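Beta-d-glucoside glucohydrolase (Hypocrea jecorina, PDB 3ZZ1) probably hydrolyses terminal, non-reducing beta-D-glucosyl residues to release beta-D-glucose, acting as a family 3 beta-glucosidase in cellulose degradation. Local coordinates at residues Gly30-Val35 and Thr290-Ala295; Gln154-His159 and Tyr232-Trp237; Asn339-Lys344 and Ala499-Gly504; Ala325-Gly330 and Gly511-Asp516; Ala615-Asp620 and Phe693-Gly698. All blocks are in the same frame, centred on the assembly; numbering follows the deposited sequence.

Interaction 1: Gly30-Val35 and Thr290-Ala295; sequences GIVSGV and TRILAA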
# COMPACT_ATOMS: atom_id res chain seq x y z
N GLY A 30 -25.21 -16.20 -12.91
CA GLY A 30 -25.47 -14.79 -12.61
C GLY A 30 -24.64 -14.26 -11.45
O GLY A 30 -24.26 -13.09 -11.43
N ILE A 31 -24.36 -15.13 -10.48
CA ILE A 31 -23.55 -14.79 -9.31
C ILE A 31 -22.07 -14.57 -9.65
O ILE A 31 -21.41 -13.70 -9.08
CB ILE A 31 -23.73 -15.85 -8.17
CG1 ILE A 31 -25.17 -15.80 -7.63
CG2 ILE A 31 -22.72 -15.63 -7.03
CD1 ILE A 31 -25.49 -16.87 -6.59
N VAL A 32 -21.56 -15.36 -10.60
CA VAL A 32 -20.14 -15.33 -10.94
C VAL A 32 -19.80 -14.43 -12.14
O VAL A 32 -18.63 -14.16 -12.40
CB VAL A 32 -19.58 -16.76 -11.20
CG1 VAL A 32 -19.95 -17.69 -10.05
CG2 VAL A 32 -20.07 -17.31 -12.52
N SER A 33 -20.83 -13.97 -12.86
CA SER A 33 -20.63 -13.20 -14.08
C SER A 33 -21.05 -11.74 -13.91
O SER A 33 -22.22 -11.46 -13.62
CB SER A 33 -21.39 -13.83 -15.25
OG SER A 33 -21.18 -15.23 -15.31
N GLY A 34 -20.10 -10.83 -14.09
CA GLY A 34 -20.40 -9.39 -14.13
C GLY A 34 -21.34 -9.03 -15.26
O GLY A 34 -21.27 -9.62 -16.35
N VAL A 35 -22.22 -8.06 -15.01
CA VAL A 35 -23.27 -7.70 -15.97
C VAL A 35 -22.74 -7.00 -17.23
O VAL A 35 -23.43 -6.94 -18.25
CB VAL A 35 -24.40 -6.86 -15.32
CG1 VAL A 35 -25.21 -7.71 -14.35
CG2 VAL A 35 -23.85 -5.61 -14.63
N THR A 290 -19.94 -21.01 -3.90
CA THR A 290 -19.66 -21.23 -2.48
C THR A 290 -18.72 -20.15 -1.93
O THR A 290 -19.00 -19.55 -0.91
CB THR A 290 -19.06 -22.62 -2.23
OG1 THR A 290 -19.94 -23.61 -2.77
CG2 THR A 290 -18.86 -22.87 -0.74
N ARG A 291 -17.61 -19.92 -2.63
CA ARG A 291 -16.63 -18.92 -2.23
C ARG A 291 -17.22 -17.50 -2.19
O ARG A 291 -16.99 -16.75 -1.23
CB ARG A 291 -15.41 -18.99 -3.16
CG ARG A 291 -14.64 -20.30 -3.04
CD ARG A 291 -13.54 -20.43 -4.07
NE ARG A 291 -12.73 -21.62 -3.83
CZ ARG A 291 -11.68 -21.68 -3.01
NH1 ARG A 291 -11.29 -20.61 -2.34
NH2 ARG A 291 -11.01 -22.82 -2.87
N ILE A 292 -18.01 -17.15 -3.21
CA ILE A 292 -18.64 -15.83 -3.31
C ILE A 292 -19.71 -15.64 -2.22
O ILE A 292 -19.70 -14.62 -1.52
CB ILE A 292 -19.24 -15.57 -4.72
CG1 ILE A 292 -18.15 -15.58 -5.79
CG2 ILE A 292 -19.97 -14.23 -4.76
CD1 ILE A 292 -18.68 -15.77 -7.22
N LEU A 293 -20.61 -16.61 -2.09
CA LEU A 293 -21.64 -16.57 -1.04
C LEU A 293 -21.05 -16.63 0.37
O LEU A 293 -21.57 -15.99 1.28
CB LEU A 293 -22.68 -17.67 -1.23
CG LEU A 293 -23.55 -17.66 -2.49
CD1 LEU A 293 -24.55 -18.80 -2.42
CD2 LEU A 293 -24.26 -16.32 -2.68
N ALA A 294 -19.97 -17.39 0.55
CA ALA A 294 -19.31 -17.48 1.85
C ALA A 294 -18.77 -16.12 2.30
O ALA A 294 -18.83 -15.80 3.48
CB ALA A 294 -18.20 -18.50 1.83
N ALA A 295 -18.25 -15.35 1.35
CA ALA A 295 -17.70 -14.02 1.64
C ALA A 295 -18.81 -13.07 2.07
O ALA A 295 -18.61 -12.21 2.94
CB ALA A 295 -16.98 -13.47 0.41

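Interaction 2: Gln154-His159 and Tyr232-Trp237; sequences QATAKH and YVMTDW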
# COMPACT_ATOMS: atom_id res chain seq x y z
N GLN A 154 -16.77 -6.27 2.34
CA GLN A 154 -15.79 -7.17 1.72
C GLN A 154 -14.58 -6.40 1.21
O GLN A 154 -14.72 -5.43 0.47
CB GLN A 154 -16.42 -7.96 0.57
CG GLN A 154 -17.57 -8.89 0.95
CD GLN A 154 -17.96 -9.82 -0.18
OE1 GLN A 154 -17.10 -10.28 -0.94
NE2 GLN A 154 -19.25 -10.10 -0.31
N ALA A 155 -13.39 -6.85 1.60
CA ALA A 155 -12.14 -6.30 1.08
C ALA A 155 -11.60 -7.16 -0.06
O ALA A 155 -11.91 -8.36 -0.14
CB ALA A 155 -11.10 -6.17 2.19
N THR A 156 -10.80 -6.56 -0.93
CA THR A 156 -10.25 -7.28 -2.08
C THR A 156 -8.74 -7.06 -2.16
O THR A 156 -8.29 -5.99 -2.57
CB THR A 156 -10.91 -6.82 -3.40
OG1 THR A 156 -12.33 -7.01 -3.30
CG2 THR A 156 -10.38 -7.63 -4.58
N ALA A 157 -7.98 -8.08 -1.78
CA ALA A 157 -6.53 -8.05 -1.88
C ALA A 157 -6.11 -8.11 -3.34
O ALA A 157 -6.37 -9.11 -4.02
CB ALA A 157 -5.91 -9.20 -1.09
N LYS A 158 -5.48 -7.05 -3.82
CA LYS A 158 -5.04 -6.95 -5.22
C LYS A 158 -3.61 -6.39 -5.27
O LYS A 158 -3.14 -5.84 -4.29
CB LYS A 158 -6.02 -6.06 -6.01
CG LYS A 158 -6.01 -4.58 -5.61
CD LYS A 158 -7.04 -3.76 -6.38
CE LYS A 158 -6.73 -2.27 -6.30
NZ LYS A 158 -7.87 -1.45 -6.80
N HIS A 159 -2.87 -6.56 -6.37
CA HIS A 159 -3.24 -7.35 -7.54
C HIS A 159 -2.39 -8.61 -7.55
O HIS A 159 -1.16 -8.55 -7.40
CB HIS A 159 -2.98 -6.55 -8.82
CG HIS A 159 -3.59 -5.18 -8.82
ND1 HIS A 159 -2.97 -4.09 -8.25
CD2 HIS A 159 -4.77 -4.73 -9.32
CE1 HIS A 159 -3.74 -3.02 -8.40
NE2 HIS A 159 -4.83 -3.39 -9.05
N TYR A 232 -13.11 -15.73 -2.84
CA TYR A 232 -13.21 -15.77 -4.30
C TYR A 232 -12.21 -14.90 -5.04
O TYR A 232 -11.82 -13.82 -4.56
CB TYR A 232 -14.64 -15.46 -4.77
CG TYR A 232 -15.14 -14.05 -4.47
CD1 TYR A 232 -15.71 -13.74 -3.23
CD2 TYR A 232 -15.06 -13.04 -5.43
CE1 TYR A 232 -16.17 -12.46 -2.95
CE2 TYR A 232 -15.52 -11.75 -5.16
CZ TYR A 232 -16.08 -11.47 -3.92
OH TYR A 232 -16.54 -10.20 -3.63
N VAL A 233 -11.80 -15.37 -6.22
CA VAL A 233 -10.89 -14.64 -7.10
C VAL A 233 -11.69 -13.95 -8.20
O VAL A 233 -12.40 -14.60 -8.97
CB VAL A 233 -9.84 -15.58 -7.75
CG1 VAL A 233 -8.93 -14.80 -8.70
CG2 VAL A 233 -9.03 -16.32 -6.69
N MET A 234 -11.55 -12.63 -8.26
CA MET A 234 -12.12 -11.84 -9.34
C MET A 234 -10.98 -11.39 -10.26
O MET A 234 -9.82 -11.36 -9.84
CB MET A 234 -12.89 -10.63 -8.80
CG MET A 234 -12.02 -9.43 -8.38
SD MET A 234 -12.98 -8.05 -7.73
CE MET A 234 -13.50 -8.70 -6.14
N THR A 235 -11.33 -11.07 -11.50
CA THR A 235 -10.36 -10.55 -12.45
C THR A 235 -10.22 -9.05 -12.23
O THR A 235 -11.17 -8.40 -11.79
CB THR A 235 -10.81 -10.76 -13.92
OG1 THR A 235 -12.06 -10.09 -14.14
CG2 THR A 235 -10.98 -12.23 -14.25
N ASP A 236 -9.05 -8.51 -12.56
CA ASP A 236 -8.93 -7.08 -12.78
C ASP A 236 -9.80 -6.79 -14.01
O ASP A 236 -10.31 -7.72 -14.63
CB ASP A 236 -7.47 -6.67 -12.98
CG ASP A 236 -7.21 -5.20 -12.68
OD1 ASP A 236 -8.13 -4.37 -12.81
OD2 ASP A 236 -6.07 -4.86 -12.32
N TRP A 237 -10.00 -5.52 -14.35
CA TRP A 237 -11.05 -5.16 -15.30
C TRP A 237 -10.71 -5.53 -16.75
O TRP A 237 -9.86 -4.91 -17.39
CB TRP A 237 -11.46 -3.69 -15.14
CG TRP A 237 -12.73 -3.50 -14.31
CD1 TRP A 237 -13.81 -2.73 -14.65
CD2 TRP A 237 -13.05 -4.10 -13.05
NE1 TRP A 237 -14.77 -2.81 -13.67
CE2 TRP A 237 -14.34 -3.64 -12.68
CE3 TRP A 237 -12.38 -4.98 -12.19
CZ2 TRP A 237 -14.97 -4.04 -11.50
CZ3 TRP A 237 -13.01 -5.37 -11.00
CH2 TRP A 237 -14.29 -4.90 -10.67
O HOH W 1 -6.24 -2.30 -11.75

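Interaction 3: Asn339-Lys344 and Ala499-Gly504; sequences NILPLK and AVVWAG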
# COMPACT_ATOMS: atom_id res chain seq x y z
N ASN A 339 18.97 22.93 12.93
CA ASN A 339 17.63 22.91 13.53
C ASN A 339 16.74 24.10 13.13
O ASN A 339 16.12 24.74 13.98
CB ASN A 339 17.73 22.75 15.05
CG ASN A 339 18.18 21.35 15.46
OD1 ASN A 339 17.52 20.36 15.14
ND2 ASN A 339 19.30 21.26 16.15
N ILE A 340 16.70 24.37 11.83
CA ILE A 340 15.81 25.38 11.25
C ILE A 340 14.34 25.01 11.51
O ILE A 340 13.48 25.89 11.63
CB ILE A 340 16.08 25.57 9.73
CG1 ILE A 340 15.39 26.83 9.19
CG2 ILE A 340 15.71 24.32 8.93
CD1 ILE A 340 15.74 27.17 7.75
N LEU A 341 14.06 23.71 11.58
CA LEU A 341 12.75 23.20 11.98
C LEU A 341 12.81 22.68 13.41
O LEU A 341 13.80 22.08 13.81
CB LEU A 341 12.28 22.10 11.02
CG LEU A 341 11.86 22.50 9.60
CD1 LEU A 341 11.41 21.28 8.83
CD2 LEU A 341 10.76 23.54 9.62
N PRO A 342 11.74 22.91 14.20
CA PRO A 342 10.52 23.59 13.80
C PRO A 342 10.69 25.10 13.75
O PRO A 342 11.55 25.66 14.43
CB PRO A 342 9.53 23.22 14.91
CG PRO A 342 10.37 23.00 16.11
CD PRO A 342 11.70 22.50 15.62
N LEU A 343 9.87 25.74 12.91
CA LEU A 343 9.85 27.19 12.78
C LEU A 343 9.33 27.80 14.06
O LEU A 343 8.37 27.31 14.66
CB LEU A 343 8.96 27.62 11.61
CG LEU A 343 9.23 27.07 10.21
CD1 LEU A 343 8.11 27.48 9.27
CD2 LEU A 343 10.58 27.53 9.68
N LYS A 344 9.96 28.89 14.49
CA LYS A 344 9.55 29.59 15.69
C LYS A 344 8.77 30.83 15.29
O LYS A 344 7.60 30.74 14.91
CB LYS A 344 10.77 29.94 16.55
CG LYS A 344 11.76 28.81 16.76
CD LYS A 344 11.44 27.98 17.99
CE LYS A 344 12.59 27.02 18.28
NZ LYS A 344 12.65 26.61 19.71
N ALA A 499 16.67 22.26 5.33
CA ALA A 499 15.70 21.23 5.68
C ALA A 499 15.04 20.61 4.46
O ALA A 499 14.72 21.31 3.50
CB ALA A 499 14.65 21.78 6.62
N VAL A 500 14.86 19.29 4.52
CA VAL A 500 14.11 18.56 3.50
C VAL A 500 12.98 17.76 4.16
O VAL A 500 13.22 16.89 5.01
CB VAL A 500 15.03 17.63 2.66
CG1 VAL A 500 14.21 16.89 1.61
CG2 VAL A 500 16.15 18.42 2.00
N VAL A 501 11.75 18.09 3.77
CA VAL A 501 10.55 17.48 4.31
C VAL A 501 9.94 16.56 3.26
O VAL A 501 9.34 17.04 2.29
CB VAL A 501 9.52 18.56 4.73
CG1 VAL A 501 8.31 17.92 5.39
CG2 VAL A 501 10.14 19.59 5.66
N TRP A 502 10.12 15.26 3.44
CA TRP A 502 9.47 14.26 2.60
C TRP A 502 8.04 14.09 3.10
O TRP A 502 7.77 13.28 3.99
CB TRP A 502 10.24 12.93 2.65
CG TRP A 502 9.90 11.98 1.52
CD1 TRP A 502 9.07 10.90 1.58
CD2 TRP A 502 10.41 12.03 0.18
NE1 TRP A 502 9.02 10.28 0.35
CE2 TRP A 502 9.83 10.95 -0.52
CE3 TRP A 502 11.29 12.89 -0.50
CZ2 TRP A 502 10.10 10.70 -1.88
CZ3 TRP A 502 11.57 12.64 -1.84
CH2 TRP A 502 10.97 11.55 -2.52
N ALA A 503 7.13 14.86 2.52
CA ALA A 503 5.77 14.94 3.02
C ALA A 503 4.87 13.81 2.50
O ALA A 503 3.81 13.56 3.06
CB ALA A 503 5.17 16.30 2.69
N GLY A 504 5.30 13.14 1.44
CA GLY A 504 4.57 12.00 0.88
C GLY A 504 3.29 12.37 0.16
O GLY A 504 3.26 13.33 -0.61

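Interaction 4: Ala325-Gly330 and Gly511-Asp516; sequences AIARDG and GNALVD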
# COMPACT_ATOMS: atom_id res chain seq x y z
N ALA A 325 -4.26 12.65 10.77
CA ALA A 325 -3.26 11.92 11.56
C ALA A 325 -2.21 11.24 10.69
O ALA A 325 -1.01 11.34 10.97
CB ALA A 325 -3.94 10.91 12.49
N ILE A 326 -2.64 10.56 9.63
CA ILE A 326 -1.71 9.82 8.78
C ILE A 326 -0.89 10.74 7.88
O ILE A 326 0.32 10.55 7.74
CB ILE A 326 -2.43 8.71 7.97
CG1 ILE A 326 -2.88 7.58 8.91
CG2 ILE A 326 -1.50 8.17 6.89
CD1 ILE A 326 -3.66 6.47 8.22
N ALA A 327 -1.55 11.73 7.29
CA ALA A 327 -0.87 12.77 6.51
C ALA A 327 0.21 13.44 7.35
O ALA A 327 1.27 13.79 6.83
CB ALA A 327 -1.87 13.80 6.03
N ARG A 328 -0.08 13.62 8.64
CA ARG A 328 0.82 14.24 9.61
C ARG A 328 1.95 13.29 10.02
O ARG A 328 3.12 13.64 9.91
CB ARG A 328 0.02 14.69 10.84
CG ARG A 328 0.82 15.39 11.93
CD ARG A 328 0.03 15.49 13.23
NE ARG A 328 -0.19 14.18 13.85
CZ ARG A 328 -1.37 13.73 14.28
NH1 ARG A 328 -2.45 14.50 14.20
NH2 ARG A 328 -1.46 12.52 14.81
N ASP A 329 1.57 12.10 10.49
CA ASP A 329 2.53 11.16 11.08
C ASP A 329 3.32 10.36 10.05
O ASP A 329 4.24 9.62 10.40
CB ASP A 329 1.82 10.20 12.05
CG ASP A 329 1.32 10.90 13.31
OD1 ASP A 329 1.75 12.05 13.58
OD2 ASP A 329 0.48 10.30 14.02
N GLY A 330 2.96 10.52 8.77
CA GLY A 330 3.62 9.83 7.67
C GLY A 330 4.68 10.67 6.99
O GLY A 330 5.46 10.16 6.17
N GLY A 511 -2.19 20.57 3.88
CA GLY A 511 -1.70 21.78 4.55
C GLY A 511 -1.68 21.72 6.07
O GLY A 511 -0.71 22.15 6.69
N ASN A 512 -2.76 21.20 6.66
CA ASN A 512 -2.86 21.08 8.11
C ASN A 512 -1.77 20.18 8.67
O ASN A 512 -1.10 20.53 9.64
CB ASN A 512 -4.24 20.57 8.53
CG ASN A 512 -5.34 21.60 8.33
OD1 ASN A 512 -5.10 22.80 8.35
ND2 ASN A 512 -6.57 21.11 8.15
N ALA A 513 -1.60 19.02 8.03
CA ALA A 513 -0.58 18.05 8.40
C ALA A 513 0.83 18.65 8.39
O ALA A 513 1.63 18.39 9.30
CB ALA A 513 -0.64 16.85 7.48
N LEU A 514 1.13 19.43 7.35
CA LEU A 514 2.46 20.01 7.17
C LEU A 514 2.75 21.07 8.24
O LEU A 514 3.84 21.10 8.81
CB LEU A 514 2.60 20.61 5.76
CG LEU A 514 3.95 21.21 5.35
CD1 LEU A 514 5.08 20.18 5.39
CD2 LEU A 514 3.84 21.84 3.98
N VAL A 515 1.77 21.93 8.51
CA VAL A 515 1.87 22.95 9.54
C VAL A 515 2.10 22.34 10.93
O VAL A 515 2.94 22.82 11.68
CB VAL A 515 0.64 23.89 9.54
CG1 VAL A 515 0.63 24.79 10.77
CG2 VAL A 515 0.63 24.74 8.27
N ASP A 516 1.37 21.26 11.24
CA ASP A 516 1.56 20.52 12.51
C ASP A 516 3.04 20.20 12.71
O ASP A 516 3.57 20.35 13.82
CB ASP A 516 0.76 19.20 12.52
CG ASP A 516 -0.76 19.40 12.48
OD1 ASP A 516 -1.26 20.52 12.74
OD2 ASP A 516 -1.47 18.42 12.20
O HOH W 2 -2.53 17.31 14.26

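Interaction 5: Ala615-Asp620 and Phe693-Gly698; sequences ATVTVD and FGISVG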
# COMPACT_ATOMS: atom_id res chain seq x y z
N ALA A 615 8.49 -16.56 19.21
CA ALA A 615 9.51 -15.75 19.88
C ALA A 615 9.05 -14.31 20.14
O ALA A 615 8.09 -13.83 19.54
CB ALA A 615 10.81 -15.74 19.07
N THR A 616 9.76 -13.64 21.05
CA THR A 616 9.46 -12.27 21.45
C THR A 616 10.76 -11.51 21.67
O THR A 616 11.62 -11.93 22.46
CB THR A 616 8.59 -12.24 22.74
OG1 THR A 616 7.40 -13.00 22.54
CG2 THR A 616 8.21 -10.80 23.10
N VAL A 617 10.92 -10.40 20.96
CA VAL A 617 12.08 -9.53 21.12
C VAL A 617 11.63 -8.20 21.70
O VAL A 617 10.67 -7.59 21.22
CB VAL A 617 12.86 -9.34 19.78
CG1 VAL A 617 14.06 -8.42 19.97
CG2 VAL A 617 13.34 -10.67 19.23
N THR A 618 12.34 -7.76 22.74
CA THR A 618 12.00 -6.56 23.50
C THR A 618 13.19 -5.61 23.63
O THR A 618 14.33 -6.05 23.82
CB THR A 618 11.49 -6.93 24.92
OG1 THR A 618 10.31 -7.74 24.81
CG2 THR A 618 11.18 -5.71 25.73
N VAL A 619 12.93 -4.31 23.48
CA VAL A 619 13.91 -3.25 23.75
C VAL A 619 13.23 -2.11 24.50
O VAL A 619 12.02 -1.92 24.39
CB VAL A 619 14.56 -2.66 22.46
CG1 VAL A 619 15.61 -3.58 21.90
CG2 VAL A 619 13.50 -2.30 21.41
N ASP A 620 14.03 -1.34 25.25
CA ASP A 620 13.55 -0.13 25.89
C ASP A 620 13.93 1.07 25.03
O ASP A 620 15.01 1.10 24.44
CB ASP A 620 14.16 0.03 27.28
CG ASP A 620 13.63 -0.99 28.27
OD1 ASP A 620 12.63 -1.67 27.94
OD2 ASP A 620 14.21 -1.10 29.37
N PHE A 693 20.27 -16.97 14.50
CA PHE A 693 19.70 -15.85 13.76
C PHE A 693 20.23 -14.55 14.33
O PHE A 693 20.19 -14.34 15.54
CB PHE A 693 18.17 -15.85 13.89
CG PHE A 693 17.47 -16.91 13.09
CD1 PHE A 693 17.44 -18.24 13.52
CD2 PHE A 693 16.78 -16.58 11.93
CE1 PHE A 693 16.77 -19.21 12.78
CE2 PHE A 693 16.11 -17.55 11.19
CZ PHE A 693 16.10 -18.86 11.61
N GLY A 694 20.71 -13.67 13.46
CA GLY A 694 21.11 -12.33 13.88
C GLY A 694 19.90 -11.48 14.23
O GLY A 694 18.95 -11.39 13.45
N ILE A 695 19.93 -10.86 15.41
CA ILE A 695 18.86 -9.97 15.84
C ILE A 695 19.39 -8.54 15.88
O ILE A 695 20.33 -8.24 16.61
CB ILE A 695 18.29 -10.41 17.22
CG1 ILE A 695 17.76 -11.86 17.16
CG2 ILE A 695 17.22 -9.43 17.72
CD1 ILE A 695 16.67 -12.10 16.11
N SER A 696 18.78 -7.67 15.08
CA SER A 696 19.22 -6.28 14.96
C SER A 696 18.05 -5.33 15.17
O SER A 696 17.06 -5.37 14.44
CB SER A 696 19.87 -6.04 13.60
OG SER A 696 21.09 -6.76 13.48
N VAL A 697 18.18 -4.47 16.17
CA VAL A 697 17.15 -3.47 16.48
C VAL A 697 17.75 -2.07 16.38
O VAL A 697 18.85 -1.82 16.87
CB VAL A 697 16.50 -3.70 17.88
CG1 VAL A 697 15.54 -2.57 18.23
CG2 VAL A 697 15.78 -5.05 17.93
N GLY A 698 17.01 -1.16 15.74
CA GLY A 698 17.45 0.22 15.63
C GLY A 698 16.45 1.17 15.02
O GLY A 698 15.25 0.85 14.91

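Interaction 1: Gly30-Val35 and Thr290-Ala295
A helix-to-helix contact in the TIM-barrel-type N-terminal domain brings Ile31 and Val32, at the end of helix 25-32, against Ile292 and Leu293 of helix 282-298. No hydrogen bond crosses it. Methyl groups do the work, and all four side chains are buried.

Ile292 is the central piece. Its chain is stretched out beyond CG1 (chi2 162°), which carries CD1 forward onto helix 25-32. There Ile292 CD1 meets Val32 CG1 at 3.6 Å, the closest approach of the contact. The two side chains lie roughly square to each other. The same Ile292 CD1 lies 3.9 Å from the backbone Ile31 O. The terminal methyl is therefore set over the last turn of helix 25-32, next to a carbonyl as well as a side chain.

The two isoleucines run past each other in opposite senses. Both hold CG2 anti to the backbone N, and these branches meet, with Ile31 CG2 3.8 Å from Ile292 CG2. The longer branch of Ile31 goes another way. Its CD1 reaches Leu293 CD2 at 4.1 Å, again with the side chains nearly perpendicular.

Ile31 and Val32 both rest on Val289, one turn earlier in helix 282-298. Ile292 also touches Tyr54, and Tyr232 of barrel strand 232-235. Helix 282-298 thus packs on a strand of the sheet and on helix 25-32, a layering typical of the helical outer shell of a TIM-barrel domain.

Interaction 2: Gln154-His159 and Tyr232-Trp237
Gln154 and Tyr232 meet nearly perpendicular, with the amide and ring planes 84° apart. Tyr232 CG sits between its backbone N and carbonyl carbon (chi1 65°), and the phenol extends toward the 154-159 strand. Tyr232 OH donates to Gln154 OE1 over 2.7 Å. The acceptor lies in the ring plane, at its edge, while the hydroxyl stands above the amide's carbonyl plane. A phenylalanine here would keep the ring but would probably leave the buried Gln154 OE1 without this donor.

Thr156 and Met234 meet end on. Met234 CE touches Thr156 OG1 at 3.5 Å and Thr156 CG2 at 3.6 Å. The Thr156 hydroxyl also has a weak bond to Ile109 O.

His159 follows a cis peptide. The His159 ring and the Asp236 carboxylate have nearly parallel planes, 12° apart. His159 CD2 is 3.3 Å from Asp236 OD2. A water joins the pair. It donates to Asp236 OD2 at 2.6 Å and accepts a weak bond from His159 NE2 at 3.2 Å. His159 ND1 is fixed by Gly115 O, and Asp236 OD1 receives Trp237 N at 2.7 Å.

The two strands are parallel members of the barrel sheet, with strand 199-202 lying between them. Met201 of that strand touches Thr156 and Asp236. At the other end, helix 282-298 packs on Gln154 and Tyr232 through Ala295.

Interaction 3: Asn339-Lys344 and Ala499-Gly504
Flat groups take no part in the touch of Ile340 and Leu341 on Ala499 and Val501; it is made wholly by aliphatic carbons. An aromatic residue nearby, Tyr579, packs on Leu341 and Pro342. The contact belongs to the alpha/beta C-terminal domain of family 3. There the loop between strands 332-336 and 348-352 folds back over strand 497-502 of the mixed sheet.

Ala499 CB is touched by both loop residues. Ile340 has CG1 anti to its backbone N (chi1 -167°), which leaves CG2 for the strand, and Ile340 CG2 comes to 3.6 Å from Ala499 CB. Leu341 CD1 stands 4.0 Å from the same Ala499 CB. It goes on to meet Val501 CG2 at 3.8 Å, with the leucine lying crosswise to the valine. Leu341 thus spans two residues that face the loop, while Val500 between them points away and packs on Lys335.

A cis peptide joins Leu341 to Pro342, so the chain turns sharply just after the residue that enters the core. Leu333, Ile477 and Leu518 also touch Leu341. The pocket for this leucine is therefore built by two further strands and helix 510-518. Val501 uses its two methyls separately: CG2 takes Leu341 CD1, and CG1 meets Leu514 CD1 at 3.9 Å.

Interaction 4: Ala325-Gly330 and Gly511-Asp516
Arg328 runs from the Ala513 methyl at its base to water and carboxylates at its tip. Its CB lies 4.0 Å from Ala513 CB. CG stands anti to the backbone N (chi1 -179°), which lays the chain squarely across Asp516. Arg328 CG meets Asp516 CB at 3.9 Å, and Arg328 CD comes to 3.4 Å from Asp516 OD2. The chain then bends at chi3 (68°) and turns the guanidinium back to its own helix. NE bonds to Asp329 OD1 at 2.9 Å and NH2 to Asp329 OD2, a side-on, two-nitrogen salt bridge. One face of the guanidinium rests on Ala325 CA. NH1 donates to a water at 2.8 Å, and this water donates to Asp516 OD2 at 2.6 Å.

One residue earlier, Ala327 CB touches Ala513 CB at 3.6 Å. The small alanines let helices 325-329 and 511-516 approach to 8.1 Å between axes, crossing at -43°. Helix 320-329 also packs on helix 87-103, so it lies between that helix and helix 510-518 of the C-terminal domain.

A leucine at Arg328 would probably leave Asp329 without its cationic mate and break the water bridge to Asp516. Asp516 OD2 has a direct salt bridge from Arg324. The Arg328 charge reaches Asp516 through water instead, an indirect link that probably still helps to stabilise its carboxylate.

Interaction 5: Ala615-Asp620 and Phe693-Gly698
Val617 (chi1 179°) and Val697 (chi1 174°) both hold CG1 anti to the backbone N, and each sends that methyl across the gap between two sheets. Ile695 does the same with its CG2 branch. The contact lies in the core of a fibronectin type III-like beta sandwich. Strand 613-623 belongs to the three-stranded sheet and strand 691-698 to the four-stranded one.

The 615-620 and 693-698 strand segments pass face to face, 9.2 Å apart between axes and crossing at -34°. That small negative angle fits the aligned packing of twisted sheets in a sandwich. No hydrogen bond joins the two segments; each strand finds its backbone partners within its own sheet. Between them lie the side chains of alternate residues, Val617 and Val619 on one strand, Ile695 and Val697 on the other. All four point toward the opposite strand.

Val617 and Ile695 lie alongside one another, running in opposite senses, and touch at Val617 CG1 and Ile695 CG2, 4.0 Å apart. The same Val617 CG1 leans on Val697 CG2 at a looser 4.3 Å, so it bridges two residues of the facing strand. Neighbouring strands fill in around them. Leu587 and Ile671 touch Val617, while Leu635 reaches both Ile695 and Val697.

The tighter fit is at the other pair, where Val619 and Val697 also lie side by side but head opposite ways. Val697 CG1 sits against both methyls of Val619, 3.8 Å from CG1 and 3.8 Å from CG2.

From the N terminus, interaction 1 opens first and closes a long loop back to helix 282-298. Interaction 2 opens and closes within that loop. The two touch, with Ile292 and Ala295 packing on Tyr232, so helices and sheet of the barrel domain are joined there. The chain then passes to helix 320-329, where interaction 4 opens. Interaction 3 lies wholly within its span, and the two touch through Val501 and Leu514. Together they tie the C-terminal sheet to its helices. Interaction 5 comes last, alone in the fibronectin type III-like sandwich, about 15 Å from interaction 4 between nearest atoms. No two contacts cross along the chain.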